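PDB 4DNH: dihydrodipicolinate synthase family protein from Sinorhizobium meliloti, which is of unknown function but folds as a TIM barrel, consistent with an enzyme of the dihydrodipicolinate synthase type. Local coordinates for residues E193-A198 with S232-E237; D207-M212 with K236-V241; D256-A261 with L311-F316. All blocks are in the same frame, centred on the assembly; numbering follows the deposited sequence.

Interaction 1 of 3, residues E193-A198 with S232-E237; sequences EMFDPA and SLLSKE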
loop_
_atom_site.group_PDB
_atom_site.type_symbol
_atom_site.label_atom_id
_atom_site.label_comp_id
_atom_site.label_asym_id
_atom_site.label_seq_id
_atom_site.Cartn_x
_atom_site.Cartn_y
_atom_site.Cartn_z
ATOM N N GLU A 193 -11.789 4.485 -6.808
ATOM C CA GLU A 193 -13.003 3.750 -6.412
ATOM C C GLU A 193 -12.907 2.223 -6.462
ATOM O O GLU A 193 -13.735 1.521 -5.867
ATOM C CB GLU A 193 -14.265 4.229 -7.167
ATOM C CG GLU A 193 -14.099 4.544 -8.646
ATOM C CD GLU A 193 -13.732 6.001 -8.889
ATOM O OE1 GLU A 193 -12.570 6.263 -9.271
ATOM O OE2 GLU A 193 -14.597 6.887 -8.682
HETATM N N MSE A 194 -11.910 1.703 -7.162
HETATM C CA MSE A 194 -11.721 0.250 -7.214
HETATM C C MSE A 194 -11.157 -0.226 -5.901
HETATM O O MSE A 194 -11.361 -1.382 -5.509
HETATM C CB MSE A 194 -10.842 -0.150 -8.388
HETATM C CG MSE A 194 -10.666 1.074 -9.266
HETATM SE SE MSE A 194 -8.987 1.970 -8.754
HETATM C CE MSE A 194 -8.268 1.335 -10.472
ATOM N N PHE A 195 -10.455 0.668 -5.212
ATOM C CA PHE A 195 -9.964 0.402 -3.872
ATOM C C PHE A 195 -11.022 0.731 -2.806
ATOM O O PHE A 195 -11.176 -0.011 -1.812
ATOM C CB PHE A 195 -8.651 1.151 -3.611
ATOM C CG PHE A 195 -7.506 0.693 -4.480
ATOM C CD1 PHE A 195 -6.856 -0.511 -4.224
ATOM C CD2 PHE A 195 -7.078 1.466 -5.554
ATOM C CE1 PHE A 195 -5.805 -0.939 -5.024
ATOM C CE2 PHE A 195 -6.022 1.052 -6.351
ATOM C CZ PHE A 195 -5.383 -0.154 -6.086
ATOM N N ASP A 196 -11.753 1.826 -3.021
ATOM C CA ASP A 196 -12.814 2.224 -2.108
ATOM C C ASP A 196 -13.988 2.788 -2.892
ATOM O O ASP A 196 -13.939 3.934 -3.362
ATOM C CB ASP A 196 -12.308 3.245 -1.076
ATOM C CG ASP A 196 -13.115 3.226 0.223
ATOM O OD1 ASP A 196 -14.346 2.963 0.193
ATOM O OD2 ASP A 196 -12.512 3.476 1.288
ATOM N N PRO A 197 -15.053 1.980 -3.052
ATOM C CA PRO A 197 -16.221 2.442 -3.818
ATOM C C PRO A 197 -16.859 3.696 -3.204
ATOM O O PRO A 197 -17.386 4.523 -3.933
ATOM C CB PRO A 197 -17.182 1.240 -3.767
ATOM C CG PRO A 197 -16.301 0.062 -3.483
ATOM C CD PRO A 197 -15.201 0.584 -2.598
ATOM N N ALA A 198 -16.769 3.858 -1.886
ATOM C CA ALA A 198 -17.330 5.049 -1.226
ATOM C C ALA A 198 -16.536 6.355 -1.472
ATOM O O ALA A 198 -16.922 7.427 -0.984
ATOM C CB ALA A 198 -17.551 4.796 0.265
ATOM N N SER A 232 -3.732 6.505 -6.811
ATOM C CA SER A 232 -4.131 5.103 -6.830
ATOM C C SER A 232 -5.369 4.929 -7.697
ATOM O O SER A 232 -6.430 4.530 -7.214
ATOM C CB SER A 232 -4.439 4.635 -5.415
ATOM O OG SER A 232 -3.252 4.435 -4.677
ATOM N N LEU A 233 -5.225 5.262 -8.974
ATOM C CA LEU A 233 -6.303 5.183 -9.948
ATOM C C LEU A 233 -6.051 4.067 -10.947
ATOM O O LEU A 233 -6.906 3.763 -11.774
ATOM C CB LEU A 233 -6.392 6.491 -10.722
ATOM C CG LEU A 233 -6.721 7.779 -9.987
ATOM C CD1 LEU A 233 -7.037 8.835 -11.031
ATOM C CD2 LEU A 233 -7.907 7.586 -9.055
ATOM N N LEU A 234 -4.858 3.485 -10.884
ATOM C CA LEU A 234 -4.395 2.467 -11.837
ATOM C C LEU A 234 -4.613 2.850 -13.313
ATOM O O LEU A 234 -4.921 2.004 -14.155
ATOM C CB LEU A 234 -4.999 1.099 -11.515
ATOM C CG LEU A 234 -4.838 0.510 -10.114
ATOM C CD1 LEU A 234 -5.280 -0.940 -10.149
ATOM C CD2 LEU A 234 -3.409 0.612 -9.587
ATOM N N SER A 235 -4.462 4.141 -13.597
ATOM C CA SER A 235 -4.553 4.682 -14.944
ATOM C C SER A 235 -3.206 5.340 -15.194
ATOM O O SER A 235 -2.979 6.485 -14.807
ATOM C CB SER A 235 -5.686 5.711 -15.028
ATOM O OG SER A 235 -6.270 5.766 -16.329
ATOM N N LYS A 236 -2.305 4.588 -15.817
ATOM C CA LYS A 236 -0.924 5.012 -16.046
ATOM C C LYS A 236 -0.793 6.331 -16.849
ATOM O O LYS A 236 0.057 7.176 -16.532
ATOM C CB LYS A 236 -0.140 3.852 -16.672
ATOM C CG LYS A 236 1.015 4.233 -17.571
ATOM C CD LYS A 236 1.343 3.083 -18.498
ATOM C CE LYS A 236 1.568 3.594 -19.909
ATOM N NZ LYS A 236 1.895 2.491 -20.853
ATOM N N GLU A 237 -1.640 6.523 -17.862
ATOM C CA GLU A 237 -1.623 7.792 -18.599
ATOM C C GLU A 237 -2.002 8.978 -17.713
ATOM O O GLU A 237 -1.515 10.088 -17.923
ATOM C CB GLU A 237 -2.468 7.765 -19.891
ATOM C CG GLU A 237 -3.721 6.901 -19.846
ATOM C CD GLU A 237 -4.935 7.572 -19.211
ATOM O OE1 GLU A 237 -5.375 7.102 -18.140
ATOM O OE2 GLU A 237 -5.461 8.552 -19.783
#

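Interaction 2 of 3, residues D207-M212 with K236-V241; sequences DHMAAM and KEKEIV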
loop_
_atom_site.group_PDB
_atom_site.type_symbol
_atom_site.label_atom_id
_atom_site.label_comp_id
_atom_site.label_asym_id
_atom_site.label_seq_id
_atom_site.Cartn_x
_atom_site.Cartn_y
_atom_site.Cartn_z
ATOM N N ASP A 207 -15.541 12.510 -13.485
ATOM C CA ASP A 207 -14.508 12.378 -14.508
ATOM C C ASP A 207 -13.139 12.649 -13.899
ATOM O O ASP A 207 -12.889 13.742 -13.382
ATOM C CB ASP A 207 -14.781 13.365 -15.652
ATOM C CG ASP A 207 -13.757 13.279 -16.773
ATOM O OD1 ASP A 207 -12.680 12.677 -16.587
ATOM O OD2 ASP A 207 -14.034 13.820 -17.863
ATOM N N HIS A 208 -12.251 11.665 -13.993
ATOM C CA HIS A 208 -10.914 11.761 -13.403
ATOM C C HIS A 208 -10.047 12.872 -13.952
ATOM O O HIS A 208 -9.171 13.378 -13.254
ATOM C CB HIS A 208 -10.192 10.415 -13.480
ATOM C CG HIS A 208 -10.806 9.347 -12.606
ATOM N ND1 HIS A 208 -10.927 8.066 -13.002
ATOM C CD2 HIS A 208 -11.346 9.412 -11.318
ATOM C CE1 HIS A 208 -11.503 7.341 -12.018
ATOM N NE2 HIS A 208 -11.760 8.167 -10.989
HETATM N N MSE A 209 -10.288 13.270 -15.197
HETATM C CA MSE A 209 -9.500 14.329 -15.848
HETATM C C MSE A 209 -9.880 15.691 -15.337
HETATM O O MSE A 209 -9.068 16.618 -15.349
HETATM C CB MSE A 209 -9.682 14.305 -17.372
HETATM C CG MSE A 209 -8.947 13.149 -18.061
HETATM SE SE MSE A 209 -7.049 12.991 -17.508
HETATM C CE MSE A 209 -6.340 14.612 -18.395
ATOM N N ALA A 210 -11.120 15.825 -14.890
ATOM C CA ALA A 210 -11.619 17.093 -14.387
ATOM C C ALA A 210 -11.374 17.200 -12.886
ATOM O O ALA A 210 -11.079 18.272 -12.378
ATOM C CB ALA A 210 -13.098 17.250 -14.721
ATOM N N ALA A 211 -11.490 16.077 -12.187
ATOM C CA ALA A 211 -11.111 15.986 -10.780
ATOM C C ALA A 211 -9.616 16.312 -10.575
ATOM O O ALA A 211 -9.243 16.960 -9.594
ATOM C CB ALA A 211 -11.453 14.610 -10.234
HETATM N N MSE A 212 -8.779 15.872 -11.514
HETATM C CA MSE A 212 -7.357 16.209 -11.534
HETATM C C MSE A 212 -7.119 17.695 -11.415
HETATM O O MSE A 212 -6.269 18.121 -10.634
HETATM C CB MSE A 212 -6.769 15.700 -12.840
HETATM C CG MSE A 212 -5.384 15.117 -12.609
HETATM SE SE MSE A 212 -4.388 14.910 -14.300
HETATM C CE MSE A 212 -4.572 16.732 -15.037
ATOM N N LYS A 236 -2.305 4.588 -15.817
ATOM C CA LYS A 236 -0.924 5.012 -16.046
ATOM C C LYS A 236 -0.793 6.331 -16.849
ATOM O O LYS A 236 0.057 7.176 -16.532
ATOM C CB LYS A 236 -0.140 3.852 -16.672
ATOM C CG LYS A 236 1.015 4.233 -17.571
ATOM C CD LYS A 236 1.343 3.083 -18.498
ATOM C CE LYS A 236 1.568 3.594 -19.909
ATOM N NZ LYS A 236 1.895 2.491 -20.853
ATOM N N GLU A 237 -1.640 6.523 -17.862
ATOM C CA GLU A 237 -1.623 7.792 -18.599
ATOM C C GLU A 237 -2.002 8.978 -17.713
ATOM O O GLU A 237 -1.515 10.088 -17.923
ATOM C CB GLU A 237 -2.468 7.765 -19.891
ATOM C CG GLU A 237 -3.721 6.901 -19.846
ATOM C CD GLU A 237 -4.935 7.572 -19.211
ATOM O OE1 GLU A 237 -5.375 7.102 -18.140
ATOM O OE2 GLU A 237 -5.461 8.552 -19.783
ATOM N N LYS A 238 -2.851 8.741 -16.720
ATOM C CA LYS A 238 -3.310 9.824 -15.868
ATOM C C LYS A 238 -2.211 10.314 -14.925
ATOM O O LYS A 238 -2.144 11.512 -14.626
ATOM C CB LYS A 238 -4.592 9.450 -15.124
ATOM C CG LYS A 238 -5.856 9.684 -15.950
ATOM C CD LYS A 238 -7.090 9.049 -15.324
ATOM C CE LYS A 238 -8.225 8.932 -16.327
ATOM N NZ LYS A 238 -7.948 7.902 -17.369
ATOM N N GLU A 239 -1.335 9.399 -14.506
ATOM C CA GLU A 239 -0.197 9.728 -13.657
ATOM C C GLU A 239 0.869 10.548 -14.412
ATOM O O GLU A 239 1.372 11.561 -13.902
ATOM C CB GLU A 239 0.422 8.454 -13.053
ATOM C CG GLU A 239 1.444 8.732 -11.968
ATOM C CD GLU A 239 2.031 7.487 -11.304
ATOM O OE1 GLU A 239 1.325 6.460 -11.179
ATOM O OE2 GLU A 239 3.209 7.545 -10.880
ATOM N N ILE A 240 1.207 10.098 -15.618
ATOM C CA ILE A 240 2.235 10.733 -16.432
ATOM C C ILE A 240 1.825 12.165 -16.732
ATOM O O ILE A 240 2.637 13.085 -16.595
ATOM C CB ILE A 240 2.528 9.930 -17.721
ATOM C CG1 ILE A 240 3.228 8.605 -17.346
ATOM C CG2 ILE A 240 3.369 10.745 -18.691
ATOM C CD1 ILE A 240 3.437 7.624 -18.482
ATOM N N VAL A 241 0.552 12.350 -17.085
ATOM C CA VAL A 241 0.018 13.685 -17.363
ATOM C C VAL A 241 0.037 14.567 -16.118
ATOM O O VAL A 241 0.185 15.785 -16.215
ATOM C CB VAL A 241 -1.397 13.637 -18.003
ATOM C CG1 VAL A 241 -2.038 15.022 -18.067
ATOM C CG2 VAL A 241 -1.334 13.024 -19.399
#

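Interaction 3 of 3, residues D256-A261 with L311-F316; sequences DDFNYA and LSRHIF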
loop_
_atom_site.group_PDB
_atom_site.type_symbol
_atom_site.label_atom_id
_atom_site.label_comp_id
_atom_site.label_asym_id
_atom_site.label_seq_id
_atom_site.Cartn_x
_atom_site.Cartn_y
_atom_site.Cartn_z
ATOM N N ASP A 256 0.354 3.097 -8.358
ATOM C CA ASP A 256 -0.030 2.232 -9.454
ATOM C C ASP A 256 0.730 0.911 -9.372
ATOM O O ASP A 256 1.853 0.793 -9.877
ATOM C CB ASP A 256 0.253 2.958 -10.774
ATOM C CG ASP A 256 -0.416 2.314 -11.965
ATOM O OD1 ASP A 256 -0.430 1.072 -12.035
ATOM O OD2 ASP A 256 -0.905 3.062 -12.851
ATOM N N ASP A 257 0.105 -0.083 -8.745
ATOM C CA ASP A 257 0.697 -1.424 -8.635
ATOM C C ASP A 257 0.662 -2.243 -9.939
ATOM O O ASP A 257 1.157 -3.374 -9.974
ATOM C CB ASP A 257 0.028 -2.212 -7.499
ATOM C CG ASP A 257 0.110 -1.496 -6.139
ATOM O OD1 ASP A 257 1.155 -1.602 -5.457
ATOM O OD2 ASP A 257 -0.888 -0.850 -5.744
ATOM N N PHE A 258 0.085 -1.683 -11.005
ATOM C CA PHE A 258 0.102 -2.332 -12.323
ATOM C C PHE A 258 1.282 -1.885 -13.179
ATOM O O PHE A 258 1.736 -2.624 -14.056
ATOM C CB PHE A 258 -1.186 -2.030 -13.079
ATOM C CG PHE A 258 -2.246 -3.069 -12.919
ATOM C CD1 PHE A 258 -2.907 -3.227 -11.707
ATOM C CD2 PHE A 258 -2.609 -3.874 -13.997
ATOM C CE1 PHE A 258 -3.893 -4.184 -11.557
ATOM C CE2 PHE A 258 -3.601 -4.834 -13.861
ATOM C CZ PHE A 258 -4.241 -4.987 -12.636
ATOM N N ASN A 259 1.784 -0.682 -12.895
ATOM C CA ASN A 259 2.701 0.042 -13.779
ATOM C C ASN A 259 3.930 0.680 -13.137
ATOM O O ASN A 259 4.642 1.452 -13.793
ATOM C CB ASN A 259 1.904 1.108 -14.491
ATOM C CG ASN A 259 0.885 0.507 -15.419
ATOM O OD1 ASN A 259 1.237 -0.278 -16.294
ATOM N ND2 ASN A 259 -0.388 0.826 -15.204
ATOM N N TYR A 260 4.177 0.337 -11.873
ATOM C CA TYR A 260 5.268 0.891 -11.068
ATOM C C TYR A 260 6.673 0.881 -11.700
ATOM O O TYR A 260 7.401 1.874 -11.604
ATOM C CB TYR A 260 5.296 0.218 -9.689
ATOM C CG TYR A 260 5.413 -1.296 -9.707
ATOM C CD1 TYR A 260 4.289 -2.107 -9.892
ATOM C CD2 TYR A 260 6.651 -1.920 -9.512
ATOM C CE1 TYR A 260 4.400 -3.493 -9.906
ATOM C CE2 TYR A 260 6.775 -3.304 -9.524
ATOM C CZ TYR A 260 5.647 -4.092 -9.723
ATOM O OH TYR A 260 5.775 -5.477 -9.733
ATOM N N ALA A 261 7.063 -0.218 -12.337
ATOM C CA ALA A 261 8.402 -0.296 -12.935
ATOM C C ALA A 261 8.611 0.799 -13.982
ATOM O O ALA A 261 9.599 1.537 -13.911
ATOM C CB ALA A 261 8.664 -1.676 -13.524
ATOM N N LEU A 311 3.117 -10.821 -11.482
ATOM C CA LEU A 311 2.686 -11.216 -10.149
ATOM C C LEU A 311 1.829 -10.118 -9.538
ATOM O O LEU A 311 0.740 -10.379 -9.027
ATOM C CB LEU A 311 3.899 -11.500 -9.268
ATOM C CG LEU A 311 3.660 -11.507 -7.749
ATOM C CD1 LEU A 311 2.838 -12.714 -7.307
ATOM C CD2 LEU A 311 5.002 -11.446 -7.020
ATOM N N SER A 312 2.314 -8.889 -9.605
ATOM C CA SER A 312 1.551 -7.765 -9.115
ATOM C C SER A 312 0.164 -7.594 -9.783
ATOM O O SER A 312 -0.839 -7.416 -9.104
ATOM C CB SER A 312 2.360 -6.488 -9.286
ATOM O OG SER A 312 1.813 -5.500 -8.439
ATOM N N ARG A 313 0.118 -7.614 -11.108
ATOM C CA ARG A 313 -1.142 -7.479 -11.813
ATOM C C ARG A 313 -2.121 -8.567 -11.400
ATOM O O ARG A 313 -3.328 -8.333 -11.338
ATOM C CB ARG A 313 -0.903 -7.501 -13.311
ATOM C CG ARG A 313 -0.150 -6.259 -13.748
ATOM C CD ARG A 313 0.363 -6.322 -15.167
ATOM N NE ARG A 313 0.885 -5.006 -15.507
ATOM C CZ ARG A 313 1.377 -4.659 -16.689
ATOM N NH1 ARG A 313 1.427 -5.536 -17.688
ATOM N NH2 ARG A 313 1.821 -3.428 -16.863
ATOM N N HIS A 314 -1.591 -9.745 -11.084
ATOM C CA HIS A 314 -2.409 -10.853 -10.619
ATOM C C HIS A 314 -2.948 -10.594 -9.228
ATOM O O HIS A 314 -4.144 -10.772 -8.972
ATOM C CB HIS A 314 -1.633 -12.160 -10.693
ATOM C CG HIS A 314 -2.385 -13.341 -10.120
ATOM N ND1 HIS A 314 -3.339 -14.006 -10.817
ATOM C CD2 HIS A 314 -2.302 -13.963 -8.868
ATOM C CE1 HIS A 314 -3.835 -15.005 -10.058
ATOM N NE2 HIS A 314 -3.200 -14.980 -8.865
ATOM N N ILE A 315 -2.070 -10.156 -8.328
ATOM C CA ILE A 315 -2.450 -9.844 -6.959
ATOM C C ILE A 315 -3.515 -8.752 -6.901
ATOM O O ILE A 315 -4.442 -8.827 -6.070
ATOM C CB ILE A 315 -1.235 -9.469 -6.096
ATOM C CG1 ILE A 315 -0.364 -10.716 -5.860
ATOM C CG2 ILE A 315 -1.694 -8.881 -4.759
ATOM C CD1 ILE A 315 0.962 -10.447 -5.158
ATOM N N PHE A 316 -3.406 -7.767 -7.796
ATOM C CA PHE A 316 -4.340 -6.638 -7.811
ATOM C C PHE A 316 -5.475 -6.772 -8.818
ATOM O O PHE A 316 -6.146 -5.786 -9.134
ATOM C CB PHE A 316 -3.600 -5.331 -8.066
ATOM C CG PHE A 316 -2.808 -4.846 -6.887
ATOM C CD1 PHE A 316 -1.631 -5.486 -6.510
ATOM C CD2 PHE A 316 -3.232 -3.741 -6.166
ATOM C CE1 PHE A 316 -0.892 -5.034 -5.430
ATOM C CE2 PHE A 316 -2.510 -3.282 -5.086
ATOM C CZ PHE A 316 -1.336 -3.930 -4.715
#

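Interaction 1 of 3, residues E193-A198 with S232-E237
Phe195 presents one edge of its ring to the backbone carbonyl of Ser232, with CD2 3.5 Å from Ser232 O near the ring plane. These two residues form the buried part of the contact. Ser232 CB lies 4.0 Å from Phe195 CE2, and Leu234 brings its branch point to the same ring atom, Leu234 CG to Phe195 CE2 being 4.0 Å, the two side chains crossing at about a right angle. The ring reaches this place because its CG stands anti to the carbonyl carbon and beside the backbone N (chi1 -65°). On the partly exposed side the selenomethionine Met194 meets Leu234. Bends at chi2 (95°) and chi3 (109°) fold its end onto that leucine, and CE comes up against Leu234 CB at 3.4 Å, the two chains crossing at a slant. This methyl nonetheless makes the closest approach of the contact, 3.1 Å from Met194 CE to Leu233 O. The loops joined here follow strands 186-191 and 226-232, neighbours in the parallel barrel, and so lie at the C-terminal mouth where TIM-barrel enzymes have their active sites. Ser232 OG hydrogen-bonds a glycerol there, probably from the crystallisation liquor. Apolar and ring-edge contacts of this kind, with a carbonyl oxygen facing the slightly positive rim of Phe195, are weakly directional, and the fit probably depends on shape more than on paired charges.

Interaction 2 of 3, residues D207-M212 with K236-V241
Lys238 lays the middle of its chain across His208 and Met209, overlapping both with methylenes and not with its amine. Its CE packs 3.8 Å from His208 CB, close to the plane of the imidazole and at its edge, while CG meets the selenium of Met209 at 3.8 Å. A bend at chi4 (71°) then turns NZ back to its own helix, where it forms a salt bridge of 2.8 Å with Glu237 OE1 on the syn lone pair and also bonds Ser235. The short helical segments run nearly parallel, at 23° with axes 11.4 Å apart, as expected of adjacent outer helices of a beta/alpha barrel that follow strands 186-191 and 226-232. With an alanine in place of Lys238, His208 CB and the Met209 selenium would probably lose their cover and Glu237 its charged mate. Further along, the methyl CE atoms of Met209 and Met212 both approach CG1 of Val241, each at 4.3 Å, the first on the exposed flank and the second on the buried one. NE2 of His208 is hydrogen-bonded to Glu193, outside the helix pair, and Asp207 caps its helix by accepting from Met209 N at 2.8 Å.

Interaction 3 of 3, residues D256-A261 with L311-F316
Arg313 sends its CG anti to the carbonyl carbon (chi1 -68°) and then runs extended to NE, a course that carries the chain across the ring of Phe258 and delivers the guanidinium to that residue's carbonyl. NE and NH2 both grip Phe258 O, each at 2.9 Å. The carbonyl oxygen lies near the guanidinium plane; NE meets it on a lone pair, whereas NH2 is tilted from the carbonyl plane. Behind this grip the Arg313 CA sits over one face of the Phe258 ring, and CG closes to 3.4 Å from Phe258 CD2. The edge of the same ring faces Phe316 O, with Phe258 CE1 3.7 Å from Phe316 CB. In Ser312 the OG is anti to the backbone N (chi1 -161°), which points it at Asp257 O for a 2.7 Å hydrogen bond in the carbonyl plane. Asp257 in turn covers Phe316: its CB makes a CH-pi contact, 3.5 Å from the centroid and over the ring face, and the carboxylate is stacked 18° from the ring plane. The loop after barrel strand 251-254 is thereby fastened to the end of helix 308-315. Asp257 OD1 accepts from Ile278 N, and OD2 is hydrogen-bonded to a glycerol, probably from the crystallisation liquor, which may mark a pocket at the barrel mouth. Two successive carbonyls, of Asp257 and Phe258, are thus taken up by side chains of the helix, which implies a loop held by its backbone while the Asp257 carboxylate, flat against Phe316, has its hydrogen-bond partners outside the helix.

How the interactions relate
Following the chain, interaction 1 opens in the loop after strand 186-191 and interaction 2 opens soon after, at the start of helix 208-221. They close at the end of strand 226-232 and on the helix that follows, on overlapping segments that share Lys236 and Glu237, so their loops are staggered and neither encloses the other. Leu233 CD1 joins the two by packing on His208 and Lys238. Interaction 3 begins only after strand 251-254 and closes a separate, longer loop at helix 308-315, in series with the first two. Through Leu234 on Phe258 and Lys236 on Asn259, three consecutive strand-to-helix connections are linked side by side, and interaction 3 ties the last of them to helix 308-315.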